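Local coordinates for protein LEC-6 (PDB 3VV1) that binds fucose-containing saccharides, holding a galactose-fucose glycan in its carbohydrate pocket, and is a galectin of the nematode Caenorhabditis elegans, at residues T33-P38 against V151-A156; L52-A57 against K108-E113; D58-I63 against F79-V84; F75-D80 against N102-N107. All coordinates share one frame; numbering follows the deposited sequence.

Contact 1: residues T33-P38 against V151-A156; sequences TPVNIP and VHVHSA
T33 and V153 meet with their side chains at about a right angle: the hydroxyl branch of T33 runs across the CG2 methyl of V153, with OG1 and CG2 4.1 Å apart. With OG1 beside its own backbone N (chi1 -66°), the hydroxyl is turned toward the main chain of strand 151-153, where T33 OG1 lies 3.1 Å from V151 O. A hydrogen bond fits this distance, but the proton has a second acceptor within reach and its use is not settled. A water molecule sits 2.8 Å from T33 OG1 and accepts from V153 N at 2.9 Å, so the backbone N-H and the hydroxyl are joined through it. The strands pair with different partners: V35 and I37 bond by backbone to I147 and I145, whereas H152 bonds to L53. The contact therefore crosses between the two sheets of the galectin beta-sandwich, and not within one of them. Deeper in, methyl meets methyl. V35 CG2 approaches V153 CG2 at 4.3 Å, both V35 and V153 pointing from their CA atoms toward the opposite segment. Further along, the extended I37 chain (chi2 174°) carries CD1 to within 4.3 Å of A156 CB. A156 follows a classic beta bulge, in which H154 and S155 both face V51. F24 of the second subunit packs on both I37 and A156.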
# COMPACT_ATOMS: atom_id res chain seq x y z
N THR A 33 7.01 -8.72 -14.63
CA THR A 33 5.78 -9.21 -15.32
C THR A 33 5.93 -10.76 -15.34
O THR A 33 7.06 -11.24 -15.55
CB THR A 33 5.60 -8.61 -16.76
OG1 THR A 33 5.36 -7.18 -16.69
CG2 THR A 33 4.40 -9.18 -17.55
N PRO A 34 4.86 -11.53 -15.05
CA PRO A 34 3.52 -11.10 -14.63
C PRO A 34 3.51 -10.56 -13.19
O PRO A 34 4.13 -11.12 -12.27
CB PRO A 34 2.69 -12.39 -14.79
CG PRO A 34 3.68 -13.48 -14.43
CD PRO A 34 4.98 -13.01 -15.07
N VAL A 35 2.88 -9.41 -13.07
CA VAL A 35 2.71 -8.59 -11.83
C VAL A 35 1.30 -8.96 -11.34
O VAL A 35 0.34 -9.05 -12.10
CB VAL A 35 2.80 -7.12 -12.30
CG1 VAL A 35 2.43 -6.11 -11.23
CG2 VAL A 35 4.17 -6.80 -12.91
N ASN A 36 1.15 -9.18 -10.06
CA ASN A 36 -0.12 -9.59 -9.49
C ASN A 36 -0.20 -8.90 -8.12
O ASN A 36 0.54 -9.31 -7.18
CB ASN A 36 -0.03 -11.08 -9.35
CG ASN A 36 -1.35 -11.78 -9.51
OD1 ASN A 36 -1.99 -11.69 -10.54
ND2 ASN A 36 -1.73 -12.57 -8.50
N ILE A 37 -1.01 -7.82 -8.02
CA ILE A 37 -0.89 -6.93 -6.85
C ILE A 37 -2.25 -6.79 -6.15
O ILE A 37 -3.20 -6.29 -6.78
CB ILE A 37 -0.43 -5.50 -7.24
CG1 ILE A 37 0.80 -5.55 -8.19
CG2 ILE A 37 -0.03 -4.74 -5.97
CD1 ILE A 37 1.21 -4.19 -8.73
N PRO A 38 -2.33 -7.24 -4.88
CA PRO A 38 -3.60 -7.10 -4.15
C PRO A 38 -4.03 -5.64 -4.02
O PRO A 38 -3.17 -4.75 -3.91
CB PRO A 38 -3.25 -7.63 -2.78
CG PRO A 38 -2.19 -8.70 -3.02
CD PRO A 38 -1.36 -8.11 -4.15
N VAL A 151 4.89 -6.53 -22.03
CA VAL A 151 4.88 -5.18 -21.43
C VAL A 151 5.86 -5.14 -20.28
O VAL A 151 5.96 -6.11 -19.53
CB VAL A 151 3.48 -4.74 -21.02
CG1 VAL A 151 2.93 -5.61 -19.86
CG2 VAL A 151 3.50 -3.21 -20.70
N HIS A 152 6.58 -4.02 -20.17
CA HIS A 152 7.42 -3.76 -19.02
C HIS A 152 6.71 -2.74 -18.17
O HIS A 152 6.29 -1.69 -18.69
CB HIS A 152 8.73 -3.19 -19.55
CG HIS A 152 9.54 -2.55 -18.45
ND1 HIS A 152 10.09 -3.29 -17.46
CD2 HIS A 152 9.71 -1.21 -18.09
CE1 HIS A 152 10.65 -2.45 -16.55
NE2 HIS A 152 10.46 -1.19 -16.98
N VAL A 153 6.59 -3.02 -16.87
CA VAL A 153 5.95 -2.04 -15.97
C VAL A 153 7.07 -1.27 -15.26
O VAL A 153 7.79 -1.82 -14.40
CB VAL A 153 5.01 -2.75 -14.94
CG1 VAL A 153 4.38 -1.72 -14.03
CG2 VAL A 153 3.90 -3.50 -15.69
N HIS A 154 7.17 0.03 -15.55
CA HIS A 154 8.10 0.87 -14.82
C HIS A 154 7.54 1.22 -13.43
O HIS A 154 8.30 1.22 -12.44
CB HIS A 154 8.36 2.17 -15.60
CG HIS A 154 9.06 3.19 -14.76
ND1 HIS A 154 10.36 3.07 -14.37
CD2 HIS A 154 8.58 4.35 -14.17
CE1 HIS A 154 10.69 4.12 -13.56
NE2 HIS A 154 9.61 4.89 -13.43
N SER A 155 6.25 1.59 -13.35
CA SER A 155 5.69 1.96 -12.00
C SER A 155 4.23 1.68 -11.96
O SER A 155 3.56 1.66 -13.01
CB SER A 155 5.97 3.45 -11.66
OG SER A 155 5.36 4.34 -12.60
N ALA A 156 3.73 1.40 -10.76
CA ALA A 156 2.29 1.16 -10.56
C ALA A 156 1.86 1.84 -9.25
O ALA A 156 2.56 1.66 -8.22
CB ALA A 156 2.02 -0.33 -10.52
O HOH W 1 7.42 -5.56 -15.85

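Contact 2: residues L52-A57 against K108-E113; sequences LLPTSA and KIYTLE
L52 and Y110 form an antiparallel hydrogen-bonded pair in which each residue gives its N-H and its carbonyl to the other. L52 N donates to Y110 O over 2.8 Å. Y110 N donates back to L52 O over 2.9 Å, and both bonds are within 20° of straight at the hydrogen. L52 O is also approached by I109 CA at 3.4 Å in a CA-H...O contact. P54, having no N-H, cannot serve K108 O, but its own carbonyl accepts from N107 N. K108 O has no hydrogen-bond partner in the model although the contact buries it; it is met by carbon instead, with P54 CD 3.2 Å away and a CA-H...O approach from L53 CA.

Apolar groups pack beside the pair on the face that carries L52 and Y110. L52 CG stands beside its backbone N (chi1 -51°), and the extended end (chi2 171°) brings L52 CD1 to L112 CD2 at 3.7 Å. P54 CD comes to the edge of the Y110 ring, 3.9 Å from CD2, the two side chains crossing at about a right angle. The phenol OH is tied beyond the contact to the backbone N of Q105, and the ring meets F104 edge-to-face. The segments belong to neighbouring strands 46-54 and 110-117 of the six-stranded sheet of the galectin sandwich. One residue pair thus satisfies two donors and two acceptors, while the proline leaves buried K108 O with C-H neighbours alone, probably at a small cost in polar satisfaction.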
# COMPACT_ATOMS: atom_id res chain seq x y z
N LEU A 52 4.25 2.37 -18.41
CA LEU A 52 4.47 1.08 -19.11
C LEU A 52 5.22 1.26 -20.40
O LEU A 52 5.21 2.31 -21.02
CB LEU A 52 3.10 0.44 -19.49
CG LEU A 52 1.97 0.25 -18.55
CD1 LEU A 52 0.74 -0.18 -19.30
CD2 LEU A 52 2.46 -0.84 -17.56
N LEU A 53 5.93 0.20 -20.80
CA LEU A 53 6.62 0.16 -22.09
C LEU A 53 6.21 -1.17 -22.76
O LEU A 53 6.66 -2.22 -22.33
CB LEU A 53 8.16 0.18 -21.84
CG LEU A 53 9.09 -0.08 -23.02
CD1 LEU A 53 9.23 1.13 -23.87
CD2 LEU A 53 10.53 -0.40 -22.53
N PRO A 54 5.33 -1.13 -23.78
CA PRO A 54 4.98 -2.36 -24.46
C PRO A 54 6.25 -2.89 -25.12
O PRO A 54 7.06 -2.09 -25.62
CB PRO A 54 3.95 -1.91 -25.53
CG PRO A 54 3.42 -0.60 -25.01
CD PRO A 54 4.64 0.04 -24.40
N THR A 55 6.44 -4.21 -25.13
CA THR A 55 7.69 -4.81 -25.69
C THR A 55 7.33 -5.68 -26.89
O THR A 55 6.15 -5.92 -27.17
CB THR A 55 8.43 -5.70 -24.66
OG1 THR A 55 7.62 -6.87 -24.42
CG2 THR A 55 8.73 -4.94 -23.35
N SER A 56 8.36 -6.10 -27.63
CA SER A 56 8.19 -7.01 -28.75
C SER A 56 8.24 -8.47 -28.29
O SER A 56 8.28 -9.37 -29.12
CB SER A 56 9.23 -6.65 -29.85
OG SER A 56 9.24 -5.19 -30.03
N ALA A 57 8.25 -8.74 -26.99
CA ALA A 57 8.31 -10.14 -26.49
C ALA A 57 7.00 -10.94 -26.72
O ALA A 57 7.00 -12.18 -26.77
CB ALA A 57 8.67 -10.13 -25.01
N LYS A 108 7.64 2.36 -26.95
CA LYS A 108 7.41 3.76 -26.46
C LYS A 108 6.85 3.71 -25.04
O LYS A 108 6.34 2.70 -24.62
CB LYS A 108 6.49 4.57 -27.42
CG LYS A 108 6.97 4.75 -28.87
CD LYS A 108 8.31 5.44 -28.87
CE LYS A 108 8.72 5.97 -30.25
NZ LYS A 108 10.05 6.68 -30.18
N ILE A 109 7.01 4.79 -24.27
CA ILE A 109 6.59 4.83 -22.89
C ILE A 109 5.21 5.49 -22.79
O ILE A 109 4.97 6.52 -23.44
CB ILE A 109 7.59 5.63 -22.01
CG1 ILE A 109 9.00 5.08 -22.16
CG2 ILE A 109 7.14 5.59 -20.54
CD1 ILE A 109 10.11 5.98 -21.69
N TYR A 110 4.33 4.91 -21.97
CA TYR A 110 2.97 5.47 -21.79
C TYR A 110 2.62 5.50 -20.33
O TYR A 110 2.93 4.57 -19.56
CB TYR A 110 1.91 4.56 -22.50
CG TYR A 110 2.16 4.55 -23.98
CD1 TYR A 110 1.61 5.51 -24.79
CD2 TYR A 110 3.00 3.58 -24.58
CE1 TYR A 110 1.88 5.58 -26.13
CE2 TYR A 110 3.27 3.62 -25.92
CZ TYR A 110 2.74 4.64 -26.71
OH TYR A 110 3.01 4.70 -28.05
N THR A 111 1.89 6.54 -19.95
CA THR A 111 1.23 6.60 -18.68
C THR A 111 -0.23 6.23 -18.89
O THR A 111 -0.96 6.91 -19.62
CB THR A 111 1.38 7.98 -18.05
OG1 THR A 111 2.75 8.22 -17.72
CG2 THR A 111 0.52 8.07 -16.74
N LEU A 112 -0.61 5.11 -18.30
CA LEU A 112 -2.00 4.54 -18.49
C LEU A 112 -2.70 4.58 -17.18
O LEU A 112 -2.18 4.09 -16.16
CB LEU A 112 -1.87 3.09 -19.00
CG LEU A 112 -3.17 2.27 -19.07
CD1 LEU A 112 -4.05 2.90 -20.14
CD2 LEU A 112 -2.83 0.78 -19.43
N GLU A 113 -3.85 5.24 -17.17
CA GLU A 113 -4.60 5.36 -15.90
C GLU A 113 -6.00 4.83 -16.05
O GLU A 113 -6.64 5.04 -17.07
CB GLU A 113 -4.64 6.81 -15.47
CG GLU A 113 -3.26 7.37 -15.28
CD GLU A 113 -3.34 8.85 -15.01
OE1 GLU A 113 -3.55 9.23 -13.80
OE2 GLU A 113 -3.27 9.66 -16.01

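Contact 3: residues D58-I63 against F79-V84; sequences DSRFHI and FDEGAV. With FUC (alpha-L-fucopyranose), chain C.
R60 and D80 form a salt bridge at the surface, where the start of strand 60-66 meets the turn between strands 71-78 and 83-90, next to bound fucose. The arginine grips side-on. R60 NE, with its partner nearly in the guanidinium plane, gives its hydrogen to D80 OD1 at 3.0 Å, on the syn side but 27° out of the carboxylate plane. R60 NH2 reaches the syn lone pair of D80 OD2 at 2.8 Å. The fit is not flat, since guanidinium and carboxylate planes stand 47° apart. An extended R60 chain (chi2 -176°) carries the group out to the turn, and R60 NH2 lies a longer 3.6 Å from E81 OE2, completing a three-residue salt-bridge network. This belongs to the carbohydrate-binding face of the galectin sandwich: E81 OE2 accepts from fucose O2 over 2.8 Å, while E81 OE1 is bridged to R99 and R78. The neighbouring arginines would probably stabilise the ionised form of E81. Beside the salt bridge, F79 N donates to S59 O at 2.8 Å. The rings of F61 and F79 meet edge to edge, CE2 against CE2 at 3.9 Å. An Asx turn, D58 OD2 accepting from R60 N at 3.0 Å, shapes the chain leading into R60.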
# COMPACT_ATOMS: atom_id res chain seq x y z
N ASP A 58 5.89 -10.23 -26.79
CA ASP A 58 4.62 -10.83 -27.16
C ASP A 58 3.84 -9.78 -27.95
O ASP A 58 4.05 -8.57 -27.76
CB ASP A 58 3.78 -11.27 -25.93
CG ASP A 58 2.61 -12.19 -26.34
OD1 ASP A 58 2.85 -13.31 -26.73
OD2 ASP A 58 1.45 -11.80 -26.44
N SER A 59 2.91 -10.25 -28.77
CA SER A 59 2.11 -9.33 -29.57
C SER A 59 0.93 -8.71 -28.80
O SER A 59 0.20 -7.87 -29.38
CB SER A 59 1.55 -10.06 -30.78
OG SER A 59 0.79 -11.20 -30.41
N ARG A 60 0.72 -9.14 -27.55
CA ARG A 60 -0.33 -8.57 -26.70
C ARG A 60 0.13 -8.35 -25.30
O ARG A 60 1.02 -9.03 -24.86
CB ARG A 60 -1.56 -9.53 -26.63
CG ARG A 60 -2.11 -9.85 -28.03
CD ARG A 60 -3.37 -10.71 -27.92
NE ARG A 60 -3.88 -10.95 -29.27
CZ ARG A 60 -4.94 -11.73 -29.54
NH1 ARG A 60 -5.61 -12.33 -28.54
NH2 ARG A 60 -5.30 -11.94 -30.80
N PHE A 61 -0.59 -7.49 -24.57
CA PHE A 61 -0.44 -7.46 -23.13
C PHE A 61 -1.80 -7.11 -22.58
O PHE A 61 -2.68 -6.55 -23.28
CB PHE A 61 0.65 -6.45 -22.64
CG PHE A 61 0.30 -4.97 -22.81
CD1 PHE A 61 -0.41 -4.28 -21.84
CD2 PHE A 61 0.78 -4.27 -23.94
CE1 PHE A 61 -0.66 -2.91 -21.99
CE2 PHE A 61 0.49 -2.90 -24.11
CZ PHE A 61 -0.22 -2.22 -23.12
N HIS A 62 -2.00 -7.41 -21.31
CA HIS A 62 -3.28 -7.00 -20.71
C HIS A 62 -3.13 -6.61 -19.27
O HIS A 62 -2.17 -6.99 -18.60
CB HIS A 62 -4.38 -8.09 -20.89
CG HIS A 62 -4.07 -9.37 -20.22
ND1 HIS A 62 -3.45 -10.40 -20.85
CD2 HIS A 62 -4.26 -9.77 -18.91
CE1 HIS A 62 -3.33 -11.42 -20.00
NE2 HIS A 62 -3.80 -11.04 -18.81
N ILE A 63 -4.14 -5.83 -18.80
CA ILE A 63 -4.32 -5.53 -17.38
C ILE A 63 -5.67 -6.11 -17.01
O ILE A 63 -6.65 -5.83 -17.69
CB ILE A 63 -4.32 -4.02 -17.14
CG1 ILE A 63 -2.94 -3.36 -17.33
CG2 ILE A 63 -4.75 -3.76 -15.71
CD1 ILE A 63 -2.57 -2.97 -18.70
N PHE A 79 -1.23 -5.86 -30.61
CA PHE A 79 -0.45 -5.38 -31.75
C PHE A 79 -0.66 -6.27 -32.98
O PHE A 79 -0.45 -5.84 -34.10
CB PHE A 79 1.02 -5.27 -31.33
CG PHE A 79 1.22 -4.25 -30.25
CD1 PHE A 79 1.27 -2.88 -30.56
CD2 PHE A 79 1.27 -4.64 -28.87
CE1 PHE A 79 1.39 -1.95 -29.52
CE2 PHE A 79 1.40 -3.70 -27.84
CZ PHE A 79 1.46 -2.33 -28.17
N ASP A 80 -1.10 -7.52 -32.77
CA ASP A 80 -1.33 -8.42 -33.89
C ASP A 80 -2.63 -8.01 -34.61
O ASP A 80 -2.70 -8.05 -35.83
CB ASP A 80 -1.39 -9.90 -33.43
CG ASP A 80 -2.53 -10.18 -32.41
OD1 ASP A 80 -2.81 -9.29 -31.55
OD2 ASP A 80 -3.12 -11.27 -32.48
N GLU A 81 -3.62 -7.58 -33.83
CA GLU A 81 -4.92 -7.15 -34.40
C GLU A 81 -5.02 -5.62 -34.63
O GLU A 81 -5.97 -5.17 -35.29
CB GLU A 81 -6.10 -7.63 -33.58
CG GLU A 81 -6.22 -9.14 -33.56
CD GLU A 81 -7.46 -9.65 -32.87
OE1 GLU A 81 -8.09 -8.92 -32.10
OE2 GLU A 81 -7.78 -10.79 -33.11
N GLY A 82 -4.10 -4.83 -34.10
CA GLY A 82 -4.19 -3.36 -34.18
C GLY A 82 -5.41 -2.81 -33.43
O GLY A 82 -6.13 -1.96 -33.95
N ALA A 83 -5.61 -3.26 -32.19
CA ALA A 83 -6.78 -2.86 -31.43
C ALA A 83 -6.53 -2.97 -29.97
O ALA A 83 -5.64 -3.73 -29.55
CB ALA A 83 -7.97 -3.75 -31.78
N VAL A 84 -7.33 -2.23 -29.20
CA VAL A 84 -7.56 -2.57 -27.78
C VAL A 84 -8.88 -3.25 -27.63
O VAL A 84 -9.86 -2.80 -28.23
CB VAL A 84 -7.46 -1.31 -26.86
CG1 VAL A 84 -8.08 -1.58 -25.51
CG2 VAL A 84 -5.99 -0.94 -26.68
C1 FUC C . -9.58 -14.27 -31.09
C2 FUC C . -10.02 -12.78 -30.74
C3 FUC C . -11.28 -12.77 -29.81
C4 FUC C . -11.27 -13.87 -28.72
C5 FUC C . -11.40 -15.26 -29.37
C6 FUC C . -11.34 -16.27 -28.24
O1 FUC C . -9.49 -14.45 -32.50
O2 FUC C . -10.10 -11.78 -31.91
O3 FUC C . -11.23 -11.53 -29.20
O4 FUC C . -9.99 -13.80 -27.91
O5 FUC C . -10.24 -15.42 -30.28
O HOH W 2 -1.61 -13.30 -30.20

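Contact 4: residues F75-D80 against N102-N107; sequences FNARFD and NPFQQN. With GAL (beta-D-galactopyranose), chain B; FUC (alpha-L-fucopyranose), chain C.
F79 has the side chain of Q106 laid over one ring face: Q106 CG sits 3.6 Å from the ring centroid, almost exactly on the normal, in a CH-pi contact. The amide continues the stack, its plane only 1° from that of the ring, with Q106 CD 3.6 Å from F79 CG. At the ring edge and near its plane stands F104 O, 3.4 Å from F79 CE1, while N102 ND2 comes obliquely to CD1 and CE1. The stacked glutamine is held from its far end by NE2 bonding to T55 O.

F104 takes P103 over one face and presents its own edge to the edge of F75, CE2 to F75 CZ at 3.7 Å; A77 CB approaches the same ring obliquely. No hydrogen bond links the two segments. Inside the loop, N102 OD1 accepts from F104 N in an Asx turn, the donor lying 50° above the carbonyl plane. The loop 102-107 thus covers the inner side of strand 71-78, whose other side carries the galectin glycan pocket. There R78, extended beyond CG (chi2 -175°), is steadied by NE donating to N76 OD1 at 2.8 Å. From the guanidinium edge R78 NH1 bonds fucose O3 at 2.9 Å, and R78 NH2 bonds galactose O4 at 2.9 Å as well as fucose O3. H74, N87 and E97 also hydrogen-bond the galactose.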
# COMPACT_ATOMS: atom_id res chain seq x y z
N PHE A 75 -8.34 -5.35 -19.99
CA PHE A 75 -7.94 -4.31 -20.96
C PHE A 75 -6.79 -4.93 -21.77
O PHE A 75 -5.72 -5.20 -21.21
CB PHE A 75 -7.48 -3.07 -20.16
CG PHE A 75 -6.85 -2.01 -21.02
CD1 PHE A 75 -7.64 -0.98 -21.57
CD2 PHE A 75 -5.45 -2.00 -21.29
CE1 PHE A 75 -7.09 0.03 -22.35
CE2 PHE A 75 -4.92 -0.98 -22.10
CZ PHE A 75 -5.71 0.03 -22.60
N ASN A 76 -7.02 -5.21 -23.05
CA ASN A 76 -6.03 -6.03 -23.81
C ASN A 76 -5.55 -5.23 -25.03
O ASN A 76 -6.31 -4.97 -25.96
CB ASN A 76 -6.76 -7.28 -24.24
CG ASN A 76 -5.86 -8.40 -24.82
OD1 ASN A 76 -6.38 -9.29 -25.50
ND2 ASN A 76 -4.55 -8.42 -24.52
N ALA A 77 -4.30 -4.82 -25.00
CA ALA A 77 -3.68 -4.20 -26.15
C ALA A 77 -3.21 -5.32 -27.09
O ALA A 77 -2.49 -6.20 -26.67
CB ALA A 77 -2.45 -3.39 -25.66
N ARG A 78 -3.59 -5.24 -28.37
CA ARG A 78 -3.28 -6.29 -29.35
C ARG A 78 -2.54 -5.66 -30.54
O ARG A 78 -3.15 -5.00 -31.41
CB ARG A 78 -4.60 -6.96 -29.82
CG ARG A 78 -5.38 -7.57 -28.66
CD ARG A 78 -6.58 -8.31 -29.23
NE ARG A 78 -7.29 -9.03 -28.17
CZ ARG A 78 -8.33 -9.82 -28.39
NH1 ARG A 78 -8.80 -9.98 -29.64
NH2 ARG A 78 -8.90 -10.47 -27.38
N PHE A 79 -1.23 -5.86 -30.61
CA PHE A 79 -0.45 -5.38 -31.75
C PHE A 79 -0.66 -6.27 -32.98
O PHE A 79 -0.45 -5.84 -34.10
CB PHE A 79 1.02 -5.27 -31.33
CG PHE A 79 1.22 -4.25 -30.25
CD1 PHE A 79 1.27 -2.88 -30.56
CD2 PHE A 79 1.27 -4.64 -28.87
CE1 PHE A 79 1.39 -1.95 -29.52
CE2 PHE A 79 1.40 -3.70 -27.84
CZ PHE A 79 1.46 -2.33 -28.17
N ASP A 80 -1.10 -7.52 -32.77
CA ASP A 80 -1.33 -8.42 -33.89
C ASP A 80 -2.63 -8.01 -34.61
O ASP A 80 -2.70 -8.05 -35.83
CB ASP A 80 -1.39 -9.90 -33.43
CG ASP A 80 -2.53 -10.18 -32.41
OD1 ASP A 80 -2.81 -9.29 -31.55
OD2 ASP A 80 -3.12 -11.27 -32.48
N ASN A 102 -5.86 1.05 -31.14
CA ASN A 102 -4.72 0.77 -30.26
C ASN A 102 -3.92 2.06 -30.11
O ASN A 102 -3.35 2.57 -31.10
CB ASN A 102 -3.82 -0.33 -30.87
CG ASN A 102 -2.68 -0.73 -29.95
OD1 ASN A 102 -2.49 -0.14 -28.87
ND2 ASN A 102 -1.85 -1.67 -30.40
N PRO A 103 -3.90 2.63 -28.89
CA PRO A 103 -3.21 3.90 -28.74
C PRO A 103 -1.72 3.71 -28.50
O PRO A 103 -0.97 4.71 -28.37
CB PRO A 103 -3.86 4.46 -27.47
CG PRO A 103 -4.14 3.24 -26.62
CD PRO A 103 -4.55 2.16 -27.64
N PHE A 104 -1.25 2.45 -28.44
CA PHE A 104 0.15 2.22 -28.08
C PHE A 104 1.00 1.84 -29.26
O PHE A 104 0.51 1.25 -30.21
CB PHE A 104 0.26 1.08 -27.06
CG PHE A 104 -0.67 1.23 -25.89
CD1 PHE A 104 -0.38 2.18 -24.87
CD2 PHE A 104 -1.79 0.40 -25.75
CE1 PHE A 104 -1.23 2.28 -23.75
CE2 PHE A 104 -2.63 0.52 -24.64
CZ PHE A 104 -2.36 1.47 -23.64
N GLN A 105 2.29 2.14 -29.14
CA GLN A 105 3.29 1.60 -30.06
C GLN A 105 4.28 0.84 -29.20
O GLN A 105 4.60 1.28 -28.06
CB GLN A 105 4.02 2.75 -30.75
CG GLN A 105 3.06 3.48 -31.68
CD GLN A 105 3.70 4.68 -32.35
OE1 GLN A 105 3.63 5.78 -31.82
NE2 GLN A 105 4.34 4.47 -33.50
N GLN A 106 4.77 -0.29 -29.74
CA GLN A 106 5.82 -1.03 -29.02
C GLN A 106 7.05 -0.15 -28.86
O GLN A 106 7.38 0.67 -29.74
CB GLN A 106 6.09 -2.42 -29.65
CG GLN A 106 4.91 -3.41 -29.34
CD GLN A 106 4.79 -4.54 -30.34
OE1 GLN A 106 4.74 -4.29 -31.54
NE2 GLN A 106 4.73 -5.77 -29.85
N ASN A 107 7.72 -0.31 -27.70
CA ASN A 107 9.00 0.36 -27.43
C ASN A 107 8.85 1.90 -27.24
O ASN A 107 9.83 2.62 -27.37
CB ASN A 107 10.07 -0.06 -28.48
CG ASN A 107 10.23 -1.60 -28.54
OD1 ASN A 107 10.56 -2.19 -27.51
ND2 ASN A 107 9.92 -2.24 -29.69
C1 GAL B . -10.07 -13.78 -26.49
C2 GAL B . -8.62 -13.90 -25.93
C3 GAL B . -8.62 -13.70 -24.46
C4 GAL B . -9.32 -12.38 -24.13
C5 GAL B . -10.71 -12.38 -24.78
C6 GAL B . -11.48 -11.08 -24.46
O2 GAL B . -8.14 -15.19 -26.24
O3 GAL B . -7.25 -13.60 -23.99
O4 GAL B . -8.53 -11.27 -24.61
O5 GAL B . -10.60 -12.49 -26.15
O6 GAL B . -12.77 -11.13 -25.10
C1 FUC C . -9.58 -14.27 -31.09
C2 FUC C . -10.02 -12.78 -30.74
C3 FUC C . -11.28 -12.77 -29.81
C4 FUC C . -11.27 -13.87 -28.72
C5 FUC C . -11.40 -15.26 -29.37
C6 FUC C . -11.34 -16.27 -28.24
O1 FUC C . -9.49 -14.45 -32.50
O2 FUC C . -10.10 -11.78 -31.91
O3 FUC C . -11.23 -11.53 -29.20
O4 FUC C . -9.99 -13.80 -27.91
O5 FUC C . -10.24 -15.42 -30.28

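Contact 1 is buried between the two sheets and mostly apolar, with one hydroxyl and a water at its more exposed end, whereas contact 3 lies at the surface and is held largely by charge. Contacts 2 and 4 are partly buried: contact 2 rests on a backbone pair within one sheet, contact 4 on rings and an amide with no hydrogen bond across. Contacts 1 and 2 share the six-stranded sheet through the neighbouring strands 151-159 and 46-54. Contacts 3 and 4 share F79 and D80 and both reach fucose. P54 of contact 2 packs against F79, so contact 2 meets contacts 3 and 4 there.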